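Local coordinates for protein HIRA (Homo sapiens, PDB 5YJE), which cooperates with ASF1A to promote replication-independent chromatin assembly and is required for the periodic repression of histone gene transcription during the cell cycle, at residues D179-Q184 against M195-D199; A151-S155 against V166-L171; R294-L298 against L344-L348. All blocks are in the same frame, centred on the assembly; numbering follows the deposited sequence.

Interaction 1 of 3, residues D179-Q184 against M195-D199; sequences DMTVSQ and MNLSD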
loop_
_atom_site.group_PDB
_atom_site.type_symbol
_atom_site.label_atom_id
_atom_site.label_comp_id
_atom_site.label_asym_id
_atom_site.label_seq_id
_atom_site.Cartn_x
_atom_site.Cartn_y
_atom_site.Cartn_z
ATOM N N ASP B 179 8.193 -21.170 -21.331
ATOM C CA ASP B 179 7.681 -21.728 -22.577
ATOM C C ASP B 179 6.267 -21.217 -22.909
ATOM O O ASP B 179 5.475 -21.918 -23.566
ATOM C CB ASP B 179 7.726 -23.253 -22.505
ATOM C CG ASP B 179 6.736 -23.810 -21.512
ATOM O OD1 ASP B 179 6.267 -23.023 -20.654
ATOM O OD2 ASP B 179 6.432 -25.025 -21.587
ATOM N N MET B 180 5.950 -19.992 -22.487
ATOM C CA MET B 180 4.664 -19.316 -22.668
ATOM C C MET B 180 3.517 -19.950 -21.887
ATOM O O MET B 180 2.365 -19.667 -22.202
ATOM C CB MET B 180 4.187 -19.243 -24.135
ATOM C CG MET B 180 5.210 -19.261 -25.276
ATOM S SD MET B 180 4.581 -20.194 -26.732
ATOM C CE MET B 180 2.974 -19.448 -27.100
ATOM N N THR B 181 3.769 -20.840 -20.929
ATOM C CA THR B 181 2.674 -21.483 -20.216
ATOM C C THR B 181 2.929 -21.441 -18.726
ATOM O O THR B 181 4.015 -21.089 -18.264
ATOM C CB THR B 181 2.431 -22.951 -20.633
ATOM O OG1 THR B 181 3.497 -23.773 -20.159
ATOM C CG2 THR B 181 2.270 -23.109 -22.138
ATOM N N VAL B 182 1.874 -21.770 -17.983
ATOM C CA VAL B 182 1.915 -21.960 -16.542
ATOM C C VAL B 182 1.134 -23.227 -16.262
ATOM O O VAL B 182 -0.079 -23.263 -16.489
ATOM C CB VAL B 182 1.307 -20.783 -15.763
ATOM C CG1 VAL B 182 1.236 -21.129 -14.266
ATOM C CG2 VAL B 182 2.105 -19.504 -15.994
ATOM N N SER B 183 1.822 -24.249 -15.742
ATOM C CA SER B 183 1.242 -25.584 -15.626
ATOM C C SER B 183 0.134 -25.599 -14.594
ATOM O O SER B 183 -0.929 -26.189 -14.821
ATOM C CB SER B 183 2.317 -26.611 -15.234
ATOM O OG SER B 183 3.559 -26.333 -15.867
ATOM N N GLN B 184 0.373 -24.984 -13.434
ATOM C CA GLN B 184 -0.665 -24.933 -12.409
ATOM C C GLN B 184 -0.698 -23.555 -11.767
ATOM O O GLN B 184 0.323 -22.861 -11.682
ATOM C CB GLN B 184 -0.476 -26.002 -11.316
ATOM C CG GLN B 184 -0.831 -27.427 -11.757
ATOM C CD GLN B 184 0.382 -28.228 -12.227
ATOM O OE1 GLN B 184 1.493 -28.058 -11.715
ATOM N NE2 GLN B 184 0.168 -29.112 -13.197
ATOM N N MET B 195 2.270 -19.698 -9.020
ATOM C CA MET B 195 2.425 -20.077 -10.417
ATOM C C MET B 195 3.474 -21.184 -10.474
ATOM O O MET B 195 4.655 -20.948 -10.181
ATOM C CB MET B 195 2.848 -18.869 -11.248
ATOM C CG MET B 195 2.012 -17.634 -10.983
ATOM S SD MET B 195 0.548 -17.530 -12.040
ATOM C CE MET B 195 -0.749 -17.501 -10.823
ATOM N N ASN B 196 3.036 -22.391 -10.819
ATOM C CA ASN B 196 3.917 -23.531 -11.011
ATOM C C ASN B 196 4.187 -23.663 -12.510
ATOM O O ASN B 196 3.280 -24.018 -13.282
ATOM C CB ASN B 196 3.293 -24.810 -10.453
ATOM C CG ASN B 196 4.325 -25.760 -9.903
ATOM O OD1 ASN B 196 4.647 -25.723 -8.750
ATOM N ND2 ASN B 196 4.912 -26.560 -10.758
ATOM N N LEU B 197 5.426 -23.363 -12.912
ATOM C CA LEU B 197 5.879 -23.383 -14.294
ATOM C C LEU B 197 6.367 -24.779 -14.699
ATOM O O LEU B 197 6.769 -25.610 -13.867
ATOM C CB LEU B 197 7.006 -22.374 -14.514
ATOM C CG LEU B 197 6.772 -20.904 -14.138
ATOM C CD1 LEU B 197 7.946 -20.040 -14.589
ATOM C CD2 LEU B 197 5.488 -20.384 -14.729
ATOM N N SER B 198 6.352 -25.019 -16.013
ATOM C CA SER B 198 6.725 -26.330 -16.531
ATOM C C SER B 198 8.209 -26.633 -16.336
ATOM O O SER B 198 8.582 -27.806 -16.293
ATOM C CB SER B 198 6.357 -26.445 -18.012
ATOM O OG SER B 198 7.178 -25.605 -18.802
ATOM N N ASP B 199 9.056 -25.618 -16.199
ATOM C CA ASP B 199 10.472 -25.862 -15.949
ATOM C C ASP B 199 10.764 -26.275 -14.500
ATOM O O ASP B 199 11.934 -26.393 -14.125
ATOM C CB ASP B 199 11.289 -24.623 -16.336
ATOM C CG ASP B 199 11.146 -23.477 -15.343
ATOM O OD1 ASP B 199 10.212 -23.494 -14.509
ATOM O OD2 ASP B 199 11.952 -22.524 -15.421
#
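Asn196 meets two consecutive residues of 179-184 through a single backbone oxygen, a clear worked example of a classic beta bulge. Its O accepts the amide of Gln184 at 3.1 Å from Gln184 N, in the carbonyl plane and on a lone pair, with a nearly straight N-H...O angle of 165°. The amide of Ser183 turns to the same oxygen, but its strongly bent hydrogen bond is weak. In return, Asn196 N gives a bond of 2.9 Å to Gln184 O, completing an antiparallel hydrogen-bonded pair. The extra residue therefore sits on the Ser183-Gln184 side of the bridge. On the face of the sheet carrying both residues, the Asn196 and Gln184 side chains lie side by side and point the same way, their CB atoms 4.0 Å apart.

Val182 works the apolar side with both branches. With CG1 anti to its backbone N (chi1 173°), that methyl reaches 4.1 Å from Met195 CB, while CG2 meets Leu197 CD2 at 3.7 Å. Leu197 starts away from the facing chain, and only the end of its side chain comes back toward Val182.

Ser198 closes the exposed end. Its OG donates a weak hydrogen bond to Asp179 OD2, 2.9 Å away. The other oxygen of that carboxylate, Asp179 OD1, takes the hydroxyl of Thr181 at 2.9 Å from Thr181 OG1, so the carboxylate of Asp179 links Ser198 to Thr181.

The bulge falls where the loop after helix 172-175 enters edge strand 184-187 and pairs with strand 193-196. Helix 172-175 packs against the apolar side, Leu175 touching Val182 and Ile174 touching Met195 and Leu197; beyond, strand 201-206 continues the sheet, with Tyr203 in backbone hydrogen bonding with Met195 and packed on Leu197.

Interaction 2 of 3, residues A151-S155 against V166-L171; sequences AATLS and VKEESL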
loop_
_atom_site.group_PDB
_atom_site.type_symbol
_atom_site.label_atom_id
_atom_site.label_comp_id
_atom_site.label_asym_id
_atom_site.label_seq_id
_atom_site.Cartn_x
_atom_site.Cartn_y
_atom_site.Cartn_z
ATOM N N ALA B 151 -4.034 -8.525 -20.395
ATOM C CA ALA B 151 -2.740 -7.874 -20.365
ATOM C C ALA B 151 -1.722 -8.650 -19.516
ATOM O O ALA B 151 -0.559 -8.242 -19.452
ATOM C CB ALA B 151 -2.917 -6.435 -19.875
ATOM N N ALA B 152 -2.149 -9.754 -18.895
ATOM C CA ALA B 152 -1.331 -10.559 -18.003
ATOM C C ALA B 152 -1.004 -9.817 -16.700
ATOM O O ALA B 152 0.123 -9.860 -16.204
ATOM C CB ALA B 152 -0.062 -11.047 -18.703
ATOM N N THR B 153 -1.995 -9.140 -16.140
ATOM C CA THR B 153 -1.945 -8.679 -14.763
ATOM C C THR B 153 -2.787 -9.591 -13.879
ATOM O O THR B 153 -3.724 -10.255 -14.332
ATOM C CB THR B 153 -2.449 -7.236 -14.624
ATOM O OG1 THR B 153 -3.820 -7.185 -15.024
ATOM C CG2 THR B 153 -1.631 -6.284 -15.477
ATOM N N LEU B 154 -2.453 -9.589 -12.598
ATOM C CA LEU B 154 -3.050 -10.487 -11.626
ATOM C C LEU B 154 -3.524 -9.640 -10.460
ATOM O O LEU B 154 -2.784 -8.765 -9.987
ATOM C CB LEU B 154 -2.012 -11.532 -11.161
ATOM C CG LEU B 154 -2.435 -12.685 -10.238
ATOM C CD1 LEU B 154 -1.387 -13.793 -10.330
ATOM C CD2 LEU B 154 -2.630 -12.291 -8.796
ATOM N N SER B 155 -4.744 -9.884 -10.002
ATOM C CA SER B 155 -5.285 -9.163 -8.857
ATOM C C SER B 155 -5.922 -10.145 -7.892
ATOM O O SER B 155 -6.468 -11.180 -8.292
ATOM C CB SER B 155 -6.330 -8.122 -9.252
ATOM O OG SER B 155 -5.779 -7.072 -10.018
ATOM N N VAL B 166 -3.585 -8.324 -3.764
ATOM C CA VAL B 166 -2.575 -8.157 -4.798
ATOM C C VAL B 166 -3.125 -7.184 -5.830
ATOM O O VAL B 166 -4.187 -7.433 -6.417
ATOM C CB VAL B 166 -2.208 -9.495 -5.464
ATOM C CG1 VAL B 166 -1.095 -9.282 -6.463
ATOM C CG2 VAL B 166 -1.822 -10.543 -4.420
ATOM N N LYS B 167 -2.391 -6.102 -6.081
ATOM C CA LYS B 167 -2.845 -5.010 -6.940
ATOM C C LYS B 167 -2.167 -5.103 -8.303
ATOM O O LYS B 167 -1.041 -4.635 -8.470
ATOM C CB LYS B 167 -2.563 -3.665 -6.271
ATOM C CG LYS B 167 -2.843 -2.435 -7.138
ATOM C CD LYS B 167 -4.312 -2.292 -7.451
ATOM C CE LYS B 167 -4.620 -1.020 -8.260
ATOM N NZ LYS B 167 -4.297 0.238 -7.531
ATOM N N GLU B 168 -2.866 -5.693 -9.272
ATOM C CA GLU B 168 -2.501 -5.667 -10.700
ATOM C C GLU B 168 -1.004 -5.908 -10.953
ATOM O O GLU B 168 -0.321 -5.108 -11.589
ATOM C CB GLU B 168 -2.925 -4.345 -11.349
ATOM C CG GLU B 168 -4.397 -4.252 -11.731
ATOM C CD GLU B 168 -5.025 -2.912 -11.342
ATOM O OE1 GLU B 168 -5.985 -2.935 -10.538
ATOM O OE2 GLU B 168 -4.560 -1.842 -11.824
ATOM N N GLU B 169 -0.505 -7.045 -10.475
ATOM C CA GLU B 169 0.901 -7.394 -10.681
ATOM C C GLU B 169 1.081 -7.994 -12.057
ATOM O O GLU B 169 0.417 -8.973 -12.400
ATOM C CB GLU B 169 1.382 -8.380 -9.626
ATOM C CG GLU B 169 1.473 -7.739 -8.286
ATOM C CD GLU B 169 2.519 -6.621 -8.240
ATOM O OE1 GLU B 169 3.626 -6.794 -8.804
ATOM O OE2 GLU B 169 2.228 -5.581 -7.621
ATOM N N SER B 170 1.992 -7.430 -12.836
ATOM C CA SER B 170 2.314 -8.044 -14.114
ATOM C C SER B 170 2.894 -9.443 -13.912
ATOM O O SER B 170 3.662 -9.700 -12.975
ATOM C CB SER B 170 3.295 -7.186 -14.896
ATOM O OG SER B 170 3.610 -7.850 -16.111
ATOM N N LEU B 171 2.474 -10.362 -14.773
ATOM C CA LEU B 171 3.059 -11.692 -14.846
ATOM C C LEU B 171 4.238 -11.763 -15.812
ATOM O O LEU B 171 4.731 -12.859 -16.097
ATOM C CB LEU B 171 1.991 -12.722 -15.240
ATOM C CG LEU B 171 0.965 -13.100 -14.173
ATOM C CD1 LEU B 171 0.030 -14.176 -14.724
ATOM C CD2 LEU B 171 1.677 -13.629 -12.954
#
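Leu154 and Glu169 face each other through two flat peptide carbonyls that are used differently. Glu169 N lies in the carbonyl plane of Leu154, 2.9 Å from Leu154 O. Leu154 N, also 2.9 Å from Glu169 O, instead stands above the carbonyl plane of Glu169, 36° out of it. Next along, Leu171 N approaches Ala152 O nearly along the C=O axis at 2.8 Å and extends the pairing beyond the strand ends.

Glu168 and Glu169 both oppose Leu154, a G1 beta bulge. Glu168 takes a left-handed backbone conformation, and its amide makes a weak hydrogen bond to Ser155 OG, 3.3 Å from Glu168 N.

Leu154 has much of its surface buried here. Because CG stands anti to the backbone N (chi1 -174°), its two methyls spread between two neighbours: CD1 lies 4.0 Å from Leu171 CD2, and CD2 lies 4.1 Å from Val166 CG1. Leu148 of the same sheet and Trp212 of the next also pack on Leu154. Leu171 is in addition the N-cap residue of helix 172-175, so the strand ends directly in the next element.

The charged side chains of Lys167 and Glu169 reach other subunits. Lys167 NZ forms a salt bridge with Glu169 OE2 of the second subunit and a hydrogen bond with Ser210 OG there, while Glu169 has a long, weak ion pair with Lys167 of the third subunit. The chemistry thus divides the work: main-chain bonds and apolar side chains hold the hairpin together, and Lys167 and Glu169 are turned to neighbouring subunits, consistent with a role in HIRA trimerization.

Interaction 3 of 3, residues R294-L298 against L344-L348; sequences RHWLL and LLKEL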
loop_
_atom_site.group_PDB
_atom_site.type_symbol
_atom_site.label_atom_id
_atom_site.label_comp_id
_atom_site.label_asym_id
_atom_site.label_seq_id
_atom_site.Cartn_x
_atom_site.Cartn_y
_atom_site.Cartn_z
ATOM N N ARG B 294 5.989 -24.182 10.793
ATOM C CA ARG B 294 6.385 -24.775 12.063
ATOM C C ARG B 294 7.160 -26.073 11.847
ATOM O O ARG B 294 8.193 -26.306 12.487
ATOM C CB ARG B 294 5.154 -25.017 12.929
ATOM C CG ARG B 294 5.441 -25.805 14.188
ATOM C CD ARG B 294 4.198 -26.017 15.041
ATOM N NE ARG B 294 4.479 -26.984 16.092
ATOM C CZ ARG B 294 4.507 -28.298 15.895
ATOM N NH1 ARG B 294 4.257 -28.795 14.685
ATOM N NH2 ARG B 294 4.784 -29.112 16.904
ATOM N N HIS B 295 6.690 -26.917 10.930
ATOM C CA HIS B 295 7.372 -28.173 10.654
ATOM C C HIS B 295 8.816 -27.941 10.210
ATOM O O HIS B 295 9.758 -28.506 10.785
ATOM C CB HIS B 295 6.604 -28.947 9.586
ATOM C CG HIS B 295 7.350 -30.133 9.070
ATOM N ND1 HIS B 295 7.627 -31.231 9.857
ATOM C CD2 HIS B 295 7.909 -30.383 7.862
ATOM C CE1 HIS B 295 8.301 -32.119 9.147
ATOM N NE2 HIS B 295 8.485 -31.629 7.934
ATOM N N TRP B 296 9.008 -27.112 9.181
ATOM C CA TRP B 296 10.349 -26.910 8.649
ATOM C C TRP B 296 11.246 -26.138 9.611
ATOM O O TRP B 296 12.458 -26.381 9.650
ATOM C CB TRP B 296 10.268 -26.210 7.300
ATOM C CG TRP B 296 9.808 -27.124 6.255
ATOM C CD1 TRP B 296 8.605 -27.114 5.636
ATOM C CD2 TRP B 296 10.539 -28.227 5.702
ATOM N NE1 TRP B 296 8.538 -28.131 4.719
ATOM C CE2 TRP B 296 9.712 -28.833 4.741
ATOM C CE3 TRP B 296 11.822 -28.758 5.929
ATOM C CZ2 TRP B 296 10.112 -29.939 4.003
ATOM C CZ3 TRP B 296 12.223 -29.849 5.198
ATOM C CH2 TRP B 296 11.376 -30.429 4.239
ATOM N N LEU B 297 10.688 -25.205 10.381
ATOM C CA LEU B 297 11.487 -24.545 11.401
ATOM C C LEU B 297 11.989 -25.554 12.417
ATOM O O LEU B 297 13.127 -25.457 12.889
ATOM C CB LEU B 297 10.683 -23.452 12.099
ATOM C CG LEU B 297 11.406 -22.736 13.249
ATOM C CD1 LEU B 297 12.551 -21.859 12.719
ATOM C CD2 LEU B 297 10.440 -21.914 14.126
ATOM N N LEU B 298 11.165 -26.552 12.744
ATOM C CA LEU B 298 11.576 -27.515 13.758
ATOM C C LEU B 298 12.626 -28.493 13.226
ATOM O O LEU B 298 13.581 -28.839 13.938
ATOM C CB LEU B 298 10.371 -28.284 14.281
ATOM C CG LEU B 298 9.505 -27.268 15.068
ATOM C CD1 LEU B 298 8.224 -27.858 15.706
ATOM C CD2 LEU B 298 10.358 -26.432 16.062
ATOM N N LEU B 344 6.768 -21.778 20.076
ATOM C CA LEU B 344 7.667 -22.561 19.236
ATOM C C LEU B 344 9.032 -22.722 19.884
ATOM O O LEU B 344 9.600 -23.821 19.871
ATOM C CB LEU B 344 7.807 -21.924 17.856
ATOM C CG LEU B 344 6.536 -22.039 17.006
ATOM C CD1 LEU B 344 6.582 -21.071 15.841
ATOM C CD2 LEU B 344 6.342 -23.466 16.522
ATOM N N LEU B 345 9.572 -21.641 20.459
ATOM C CA LEU B 345 10.824 -21.748 21.208
ATOM C C LEU B 345 10.722 -22.813 22.295
ATOM O O LEU B 345 11.645 -23.622 22.484
ATOM C CB LEU B 345 11.182 -20.398 21.822
ATOM C CG LEU B 345 12.412 -20.344 22.727
ATOM C CD1 LEU B 345 13.722 -20.400 21.940
ATOM C CD2 LEU B 345 12.345 -19.105 23.587
ATOM N N LYS B 346 9.590 -22.834 23.009
ATOM C CA LYS B 346 9.328 -23.898 23.973
ATOM C C LYS B 346 9.329 -25.271 23.304
ATOM O O LYS B 346 9.775 -26.258 23.902
ATOM C CB LYS B 346 7.998 -23.640 24.683
ATOM N N GLU B 347 8.829 -25.359 22.070
ATOM C CA GLU B 347 8.898 -26.630 21.355
ATOM C C GLU B 347 10.313 -26.964 20.900
ATOM O O GLU B 347 10.579 -28.117 20.558
ATOM C CB GLU B 347 7.963 -26.627 20.144
ATOM C CG GLU B 347 6.495 -26.416 20.477
ATOM C CD GLU B 347 5.563 -26.844 19.351
ATOM O OE1 GLU B 347 5.451 -26.108 18.342
ATOM O OE2 GLU B 347 4.935 -27.918 19.478
ATOM N N LEU B 348 11.218 -25.983 20.883
ATOM C CA LEU B 348 12.624 -26.223 20.558
ATOM C C LEU B 348 13.417 -26.757 21.734
ATOM O O LEU B 348 14.138 -27.752 21.598
ATOM C CB LEU B 348 13.291 -24.944 20.059
ATOM C CG LEU B 348 12.730 -24.404 18.780
ATOM C CD1 LEU B 348 13.519 -23.178 18.362
ATOM C CD2 LEU B 348 12.942 -25.549 17.798
#
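Arg294 slants across the CD2 methyl of Leu344 to reach Glu347, and each step of its chain has a neighbour. CB lies 4.1 Å from Leu344 CD2; CG comes closer to that methyl, at 3.4 Å. CD touches both that methyl and the carboxylate, 3.5 Å from Glu347 OE1. The chain is extended, with CG anti to the backbone N (chi1 172°), which carries the guanidinium across to the other helix. There it grips the acid side-on: NE donates to Glu347 OE1 at 2.6 Å and NH2 to Glu347 OE2 at 2.8 Å, both oxygens being met on their syn sides. The guanidinium and carboxylate planes are 36° apart, so this two-bonded salt bridge is twisted. Leu298 CD1 sits over the centre of one guanidinium face, 3.7 Å above it. An alanine here would remove the bidentate grip and is likely to leave Glu347 without its charge partner and Leu344 less covered. Helices 290-307 and 341-353, whose segments run 38° apart, thus pair by leucines with a salt bridge alongside them, within a multi-helix assembly in which each also packs against a further helix, 266-286 and 310-320 respectively.

Along the chain the contacts come in series: interaction 2, then interaction 1, then interaction 3. The first two belong to successive four-stranded antiparallel sheets joined through helix 172-175, each with strands in sequential up-and-down order, in keeping with the beta-propeller clan of this family. Their centres lie 16 Å apart, and they touch: Met195 CE packs on Leu154 CD1 at 3.8 Å. Interaction 3 stands apart, its centre 33 Å from interaction 1 and 35 Å from interaction 2, in the helices that follow the sheets. This C-terminal portion of HIRA therefore combines a sheet region, whose hairpin 153-170 reaches the other subunits of the trimer, with a helical region that follows it in the chain.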